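Local coordinates for segregation and condensation protein A (Pyrococcus furiosus, PDB 5XNS) that probably helps to condense and segregate chromosomes as the kleisin subunit of an SMC complex, this piece being its C-terminal winged-helix domain, at residues Y5-E8 / L9-V13; A39-F42 / L43-F47. One frame throughout, in Å; residues are numbered along the deposited sequence.

Contact 1: residues Y5-E8 / L9-V13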
ATOM      1  N   TYR B   5      -5.650  25.974 -21.878  1.00 48.18           N
ATOM      2  CA  TYR B   5      -5.679  26.577 -20.546  1.00 48.71           C
ATOM      3  C   TYR B   5      -4.275  26.711 -19.972  1.00 43.20           C
ATOM      4  O   TYR B   5      -3.953  27.714 -19.320  1.00 42.49           O
ATOM      5  CB  TYR B   5      -6.578  25.757 -19.617  1.00 42.12           C
ATOM      6  CG  TYR B   5      -7.984  25.669 -20.151  1.00 56.90           C
ATOM      7  CD1 TYR B   5      -8.821  26.787 -20.133  1.00 62.27           C
ATOM      8  CD2 TYR B   5      -8.468  24.483 -20.715  1.00 62.79           C
ATOM      9  CE1 TYR B   5     -10.109  26.726 -20.642  1.00 67.07           C
ATOM     10  CE2 TYR B   5      -9.757  24.412 -21.228  1.00 64.12           C
ATOM     11  CZ  TYR B   5     -10.572  25.536 -21.184  1.00 66.40           C
ATOM     12  OH  TYR B   5     -11.850  25.483 -21.687  1.00 71.98           O
ATOM     13  N   VAL B   6      -3.419  25.716 -20.215  1.00 40.92           N
ATOM     14  CA  VAL B   6      -2.028  25.818 -19.789  1.00 38.90           C
ATOM     15  C   VAL B   6      -1.338  26.970 -20.514  1.00 39.20           C
ATOM     16  O   VAL B   6      -0.640  27.786 -19.896  1.00 37.19           O
ATOM     17  CB  VAL B   6      -1.318  24.469 -20.009  1.00 39.93           C
ATOM     18  CG1 VAL B   6       0.152  24.590 -19.733  1.00 32.16           C
ATOM     19  CG2 VAL B   6      -1.949  23.412 -19.103  1.00 38.20           C
ATOM     20  N   GLU B   7      -1.558  27.082 -21.826  1.00 40.86           N
ATOM     21  CA  GLU B   7      -0.991  28.191 -22.591  1.00 42.04           C
ATOM     22  C   GLU B   7      -1.560  29.537 -22.137  1.00 44.04           C
ATOM     23  O   GLU B   7      -0.819  30.523 -22.026  1.00 37.88           O
ATOM     24  CB  GLU B   7      -1.238  27.972 -24.086  1.00 42.43           C
ATOM     25  CG  GLU B   7      -0.815  29.160 -24.955  1.00 47.90           C
ATOM     26  CD  GLU B   7       0.708  29.251 -25.149  1.00 57.57           C
ATOM     27  OE1 GLU B   7       1.203  30.315 -25.613  1.00 60.08           O
ATOM     28  OE2 GLU B   7       1.396  28.245 -24.839  1.00 60.83           O
ATOM     29  N   GLU B   8      -2.873  29.602 -21.878  1.00 41.46           N
ATOM     30  CA  GLU B   8      -3.458  30.837 -21.363  1.00 43.02           C
ATOM     31  C   GLU B   8      -2.763  31.269 -20.081  1.00 39.79           C
ATOM     32  O   GLU B   8      -2.432  32.450 -19.909  1.00 34.32           O
ATOM     33  CB  GLU B   8      -4.962  30.662 -21.120  1.00 40.50           C
ATOM     34  CG  GLU B   8      -5.855  30.940 -22.339  1.00 54.52           C
ATOM     35  CD  GLU B   8      -7.327  30.543 -22.113  1.00 67.93           C
ATOM     36  OE1 GLU B   8      -8.027  30.203 -23.103  1.00 70.60           O
ATOM     37  OE2 GLU B   8      -7.775  30.566 -20.940  1.00 71.51           O
ATOM     38  N   LEU B   9      -2.516  30.316 -19.177  1.00 31.68           N
ATOM     39  CA  LEU B   9      -1.888  30.660 -17.914  1.00 32.29           C
ATOM     40  C   LEU B   9      -0.449  31.113 -18.132  1.00 31.59           C
ATOM     41  O   LEU B   9       0.036  32.027 -17.452  1.00 30.05           O
ATOM     42  CB  LEU B   9      -1.959  29.468 -16.966  1.00 29.25           C
ATOM     43  CG  LEU B   9      -1.160  29.608 -15.672  1.00 32.08           C
ATOM     44  CD1 LEU B   9      -1.650  30.797 -14.847  1.00 26.47           C
ATOM     45  CD2 LEU B   9      -1.252  28.307 -14.885  1.00 30.31           C
ATOM     46  N   TYR B  10       0.243  30.497 -19.091  1.00 31.76           N
ATOM     47  CA  TYR B  10       1.591  30.929 -19.442  1.00 34.85           C
ATOM     48  C   TYR B  10       1.605  32.387 -19.890  1.00 34.03           C
ATOM     49  O   TYR B  10       2.411  33.188 -19.401  1.00 31.48           O
ATOM     50  CB  TYR B  10       2.148  30.025 -20.536  1.00 36.66           C
ATOM     51  CG  TYR B  10       3.536  30.381 -21.008  1.00 41.31           C
ATOM     52  CD1 TYR B  10       4.561  30.626 -20.097  1.00 41.56           C
ATOM     53  CD2 TYR B  10       3.838  30.419 -22.370  1.00 44.61           C
ATOM     54  CE1 TYR B  10       5.841  30.925 -20.528  1.00 45.73           C
ATOM     55  CE2 TYR B  10       5.110  30.718 -22.811  1.00 52.48           C
ATOM     56  CZ  TYR B  10       6.106  30.972 -21.887  1.00 52.88           C
ATOM     57  OH  TYR B  10       7.375  31.269 -22.320  1.00 60.52           O
ATOM     58  N   LYS B  11       0.701  32.754 -20.811  1.00 34.72           N
ATOM     59  CA  LYS B  11       0.672  34.126 -21.330  1.00 37.84           C
ATOM     60  C   LYS B  11       0.397  35.126 -20.213  1.00 33.93           C
ATOM     61  O   LYS B  11       0.986  36.216 -20.179  1.00 34.08           O
ATOM     62  CB  LYS B  11      -0.382  34.267 -22.436  1.00 34.79           C
ATOM     63  CG  LYS B  11      -0.188  33.370 -23.666  1.00 41.80           C
ATOM     64  CD  LYS B  11      -0.916  33.952 -24.890  1.00 47.62           C
ATOM     65  CE  LYS B  11      -1.409  32.875 -25.864  1.00 52.69           C
ATOM     66  NZ  LYS B  11      -2.734  32.281 -25.461  1.00 47.73           N
ATOM     67  N   VAL B  12      -0.486  34.762 -19.282  1.00 31.15           N
ATOM     68  CA  VAL B  12      -0.749  35.607 -18.122  1.00 30.53           C
ATOM     69  C   VAL B  12       0.522  35.804 -17.305  1.00 32.01           C
ATOM     70  O   VAL B  12       0.857  36.929 -16.904  1.00 31.82           O
ATOM     71  CB  VAL B  12      -1.875  34.996 -17.276  1.00 32.98           C
ATOM     72  CG1 VAL B  12      -1.897  35.632 -15.891  1.00 27.32           C
ATOM     73  CG2 VAL B  12      -3.208  35.154 -18.001  1.00 31.78           C
ATOM     74  N   VAL B  13       1.242  34.708 -17.036  1.00 31.36           N
ATOM     75  CA  VAL B  13       2.484  34.779 -16.264  1.00 31.42           C
ATOM     76  C   VAL B  13       3.502  35.683 -16.957  1.00 32.04           C
ATOM     77  O   VAL B  13       4.122  36.549 -16.328  1.00 31.96           O
ATOM     78  CB  VAL B  13       3.053  33.367 -16.037  1.00 26.19           C
ATOM     79  CG1 VAL B  13       4.494  33.451 -15.504  1.00 30.00           C
ATOM     80  CG2 VAL B  13       2.164  32.595 -15.047  1.00 28.86           C
TER
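Glu7 O takes the backbone N-H of Lys11 at 3.0 Å (Lys11 N to Glu7 O), with an N-H...O angle of 164°. Carbon crowds the same oxygen: Lys11 CG lies 3.3 Å from Glu7 O, and Tyr10 CB touches it at 3.4 Å. Three like bonds, from Leu9 N to Tyr5 O, Tyr10 N to Val6 O and Val12 N to Glu8 O, complete the i to i+4 pattern of an alpha-helix. On the outer side of this helix Glu7 and Lys11 sit one turn apart. Glu7 swings CG anti to its backbone N (chi1 174°) and then bends at chi2, while the lysine chain folds back at its last two torsions and sets Lys11 NZ 3.7 Å from Glu7 CG. The two side chains meet aslant, through the lysine methylenes: Lys11 CE is 3.7 Å from Glu7 OE1, whereas Lys11 NZ stays 4.4 Å from Glu7 OE1, too far for a salt bridge although the opposite charges probably still attract. The helix, residues 3-20, is the first of the winged-helix domain, and its inner side packs on helix 35-50: the branched side chains of Val6 and Leu9 suit packing on Tyr44, with Tyr5 at the edge of that face. Long, flexible charged chains suit the outer side. Tyr10 has a mixed setting, its side chain touching Arg53 in a loop and its CD2 lying 4.1 Å from Glu7 OE2, with the carboxylate plane turned 72° from the ring. Farther along, Val12 brings CG2 to within 3.4 Å of Glu8 O, a compact beta-branched residue lying close against the backbone.

Contact 2: residues A39-F42 / L43-F47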
ATOM      1  N   ALA B  39      -5.754  23.360  -7.006  1.00 25.56           N
ATOM      2  CA  ALA B  39      -4.997  22.214  -7.491  1.00 27.37           C
ATOM      3  C   ALA B  39      -4.689  22.354  -8.977  1.00 28.26           C
ATOM      4  O   ALA B  39      -3.550  22.128  -9.411  1.00 27.69           O
ATOM      5  CB  ALA B  39      -5.770  20.928  -7.203  1.00 26.63           C
ATOM      6  N   ARG B  40      -5.686  22.765  -9.768  1.00 27.45           N
ATOM      7  CA  ARG B  40      -5.499  22.882 -11.214  1.00 30.94           C
ATOM      8  C   ARG B  40      -4.462  23.949 -11.571  1.00 27.30           C
ATOM      9  O   ARG B  40      -3.643  23.753 -12.477  1.00 24.83           O
ATOM     10  CB  ARG B  40      -6.846  23.179 -11.869  1.00 30.70           C
ATOM     11  CG  ARG B  40      -6.810  23.262 -13.383  1.00 37.79           C
ATOM     12  CD  ARG B  40      -8.177  23.677 -13.918  1.00 41.68           C
ATOM     13  NE  ARG B  40      -9.198  22.648 -13.713  1.00 42.60           N
ATOM     14  CZ  ARG B  40     -10.506  22.885 -13.771  1.00 50.98           C
ATOM     15  NH1 ARG B  40     -10.934  24.122 -14.003  1.00 49.45           N
ATOM     16  NH2 ARG B  40     -11.387  21.899 -13.592  1.00 38.34           N
ATOM     17  N   THR B  41      -4.484  25.086 -10.876  1.00 25.99           N
ATOM     18  CA  THR B  41      -3.472  26.110 -11.116  1.00 26.05           C
ATOM     19  C   THR B  41      -2.082  25.557 -10.836  1.00 27.50           C
ATOM     20  O   THR B  41      -1.160  25.715 -11.647  1.00 23.35           O
ATOM     21  CB  THR B  41      -3.737  27.340 -10.241  1.00 25.86           C
ATOM     22  OG1 THR B  41      -5.108  27.742 -10.373  1.00 24.35           O
ATOM     23  CG2 THR B  41      -2.807  28.507 -10.645  1.00 27.15           C
ATOM     24  N   PHE B  42      -1.921  24.893  -9.686  1.00 22.71           N
ATOM     25  CA  PHE B  42      -0.643  24.285  -9.333  1.00 23.84           C
ATOM     26  C   PHE B  42      -0.199  23.300 -10.417  1.00 27.85           C
ATOM     27  O   PHE B  42       0.945  23.353 -10.898  1.00 24.63           O
ATOM     28  CB  PHE B  42      -0.783  23.608  -7.968  1.00 22.78           C
ATOM     29  CG  PHE B  42       0.507  23.108  -7.380  1.00 27.35           C
ATOM     30  CD1 PHE B  42       1.669  23.873  -7.442  1.00 29.13           C
ATOM     31  CD2 PHE B  42       0.548  21.881  -6.715  1.00 24.37           C
ATOM     32  CE1 PHE B  42       2.855  23.406  -6.886  1.00 32.42           C
ATOM     33  CE2 PHE B  42       1.723  21.411  -6.142  1.00 25.61           C
ATOM     34  CZ  PHE B  42       2.882  22.174  -6.226  1.00 27.26           C
ATOM     35  N   LEU B  43      -1.124  22.442 -10.864  1.00 24.26           N
ATOM     36  CA  LEU B  43      -0.805  21.433 -11.874  1.00 25.79           C
ATOM     37  C   LEU B  43      -0.352  22.074 -13.180  1.00 27.12           C
ATOM     38  O   LEU B  43       0.658  21.668 -13.768  1.00 26.55           O
ATOM     39  CB  LEU B  43      -2.020  20.538 -12.119  1.00 24.60           C
ATOM     40  CG  LEU B  43      -1.855  19.330 -13.045  1.00 27.29           C
ATOM     41  CD1 LEU B  43      -0.901  18.323 -12.450  1.00 25.53           C
ATOM     42  CD2 LEU B  43      -3.219  18.684 -13.259  1.00 26.90           C
ATOM     43  N   TYR B  44      -1.098  23.076 -13.654  1.00 25.80           N
ATOM     44  CA  TYR B  44      -0.750  23.731 -14.911  1.00 25.12           C
ATOM     45  C   TYR B  44       0.637  24.365 -14.829  1.00 26.73           C
ATOM     46  O   TYR B  44       1.414  24.311 -15.794  1.00 23.98           O
ATOM     47  CB  TYR B  44      -1.824  24.764 -15.260  1.00 28.93           C
ATOM     48  CG  TYR B  44      -3.148  24.128 -15.680  1.00 31.15           C
ATOM     49  CD1 TYR B  44      -3.279  22.748 -15.766  1.00 31.44           C
ATOM     50  CD2 TYR B  44      -4.245  24.903 -16.005  1.00 32.37           C
ATOM     51  CE1 TYR B  44      -4.464  22.160 -16.152  1.00 34.37           C
ATOM     52  CE2 TYR B  44      -5.440  24.326 -16.394  1.00 34.89           C
ATOM     53  CZ  TYR B  44      -5.545  22.953 -16.466  1.00 39.60           C
ATOM     54  OH  TYR B  44      -6.738  22.364 -16.849  1.00 49.88           O
ATOM     55  N   LEU B  45       0.978  24.940 -13.672  1.00 22.22           N
ATOM     56  CA  LEU B  45       2.328  25.449 -13.483  1.00 26.40           C
ATOM     57  C   LEU B  45       3.353  24.314 -13.524  1.00 28.11           C
ATOM     58  O   LEU B  45       4.410  24.447 -14.153  1.00 26.52           O
ATOM     59  CB  LEU B  45       2.408  26.230 -12.175  1.00 22.97           C
ATOM     60  CG  LEU B  45       1.633  27.548 -12.201  1.00 25.63           C
ATOM     61  CD1 LEU B  45       1.486  28.092 -10.792  1.00 28.67           C
ATOM     62  CD2 LEU B  45       2.287  28.590 -13.140  1.00 25.60           C
ATOM     63  N   LEU B  46       3.038  23.166 -12.917  1.00 24.37           N
ATOM     64  CA  LEU B  46       3.993  22.060 -12.976  1.00 27.05           C
ATOM     65  C   LEU B  46       4.154  21.549 -14.400  1.00 27.28           C
ATOM     66  O   LEU B  46       5.257  21.148 -14.794  1.00 24.10           O
ATOM     67  CB  LEU B  46       3.572  20.934 -12.035  1.00 20.69           C
ATOM     68  CG  LEU B  46       3.609  21.410 -10.589  1.00 23.74           C
ATOM     69  CD1 LEU B  46       2.629  20.597  -9.742  1.00 25.77           C
ATOM     70  CD2 LEU B  46       5.018  21.351 -10.033  1.00 22.04           C
ATOM     71  N   PHE B  47       3.062  21.536 -15.181  1.00 26.62           N
ATOM     72  CA  PHE B  47       3.172  21.243 -16.610  1.00 28.07           C
ATOM     73  C   PHE B  47       4.123  22.226 -17.293  1.00 31.64           C
ATOM     74  O   PHE B  47       5.020  21.831 -18.050  1.00 27.79           O
ATOM     75  CB  PHE B  47       1.791  21.290 -17.276  1.00 25.94           C
ATOM     76  CG  PHE B  47       0.879  20.126 -16.923  1.00 29.83           C
ATOM     77  CD1 PHE B  47       1.328  19.060 -16.156  1.00 28.62           C
ATOM     78  CD2 PHE B  47      -0.438  20.111 -17.364  1.00 32.39           C
ATOM     79  CE1 PHE B  47       0.487  17.993 -15.847  1.00 27.89           C
ATOM     80  CE2 PHE B  47      -1.286  19.056 -17.057  1.00 31.90           C
ATOM     81  CZ  PHE B  47      -0.823  17.996 -16.301  1.00 29.00           C
TER
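Arg40 and Tyr44 run side by side in the same direction, the guanidinium plane only 21° from that of the ring. Arg40 CG sits over one face of the phenol in a CH-pi contact, 3.3 Å from Tyr44 CZ and displaced toward the rim, and Arg40 CD reaches 3.5 Å from Tyr44 OH. The first two arginine torsions are extended (chi1 -177°), which carries CG and CD along the ring before the bend at chi3; beyond it, Arg40 NE forms a salt bridge with an acidic side chain of another protein's chain. Phe42 and Leu46 meet differently: the leucine methyl stands over the middle of the phenylalanine ring, a CH-pi contact in which the line from the ring centre to Leu46 CD1 lies 7° off the normal. With an alanine in place of Tyr44, the Arg40 methylenes would probably lose the surface that steadies them, and a gap would open beside Tyr5, Val6 and Leu9 of helix 3-20. Phe42, Leu43 and Leu46 also pack against the other protein, probably the SMC head that this kleisin domain binds. Apolar side chains thus supply much of the surface turned to that partner, and one arginine, its methylenes probably limited in motion by an aromatic face, adds a charge.

Contact 1 lies at the surface and contact 2 is largely buried, yet each joins successive turns of one helix, 3-20 and 35-50 respectively. The two helices pack directly on each other, and besides Tyr44 the second offers Leu45, whose CD2 meets Leu9 CD2 at 4.0 Å. Chemistry follows place: at 5-13 an acid and a base lie outside, near each other but not in a salt bridge, where the assembly brings no other protein, whereas 39-47 relies on CH-pi contacts and aliphatic packing. Helix 35-50 is flanked by helix 3-20, by Ile56 of strand 54-58 and by another protein's chain, and Arg40 forms its salt bridge with that other protein.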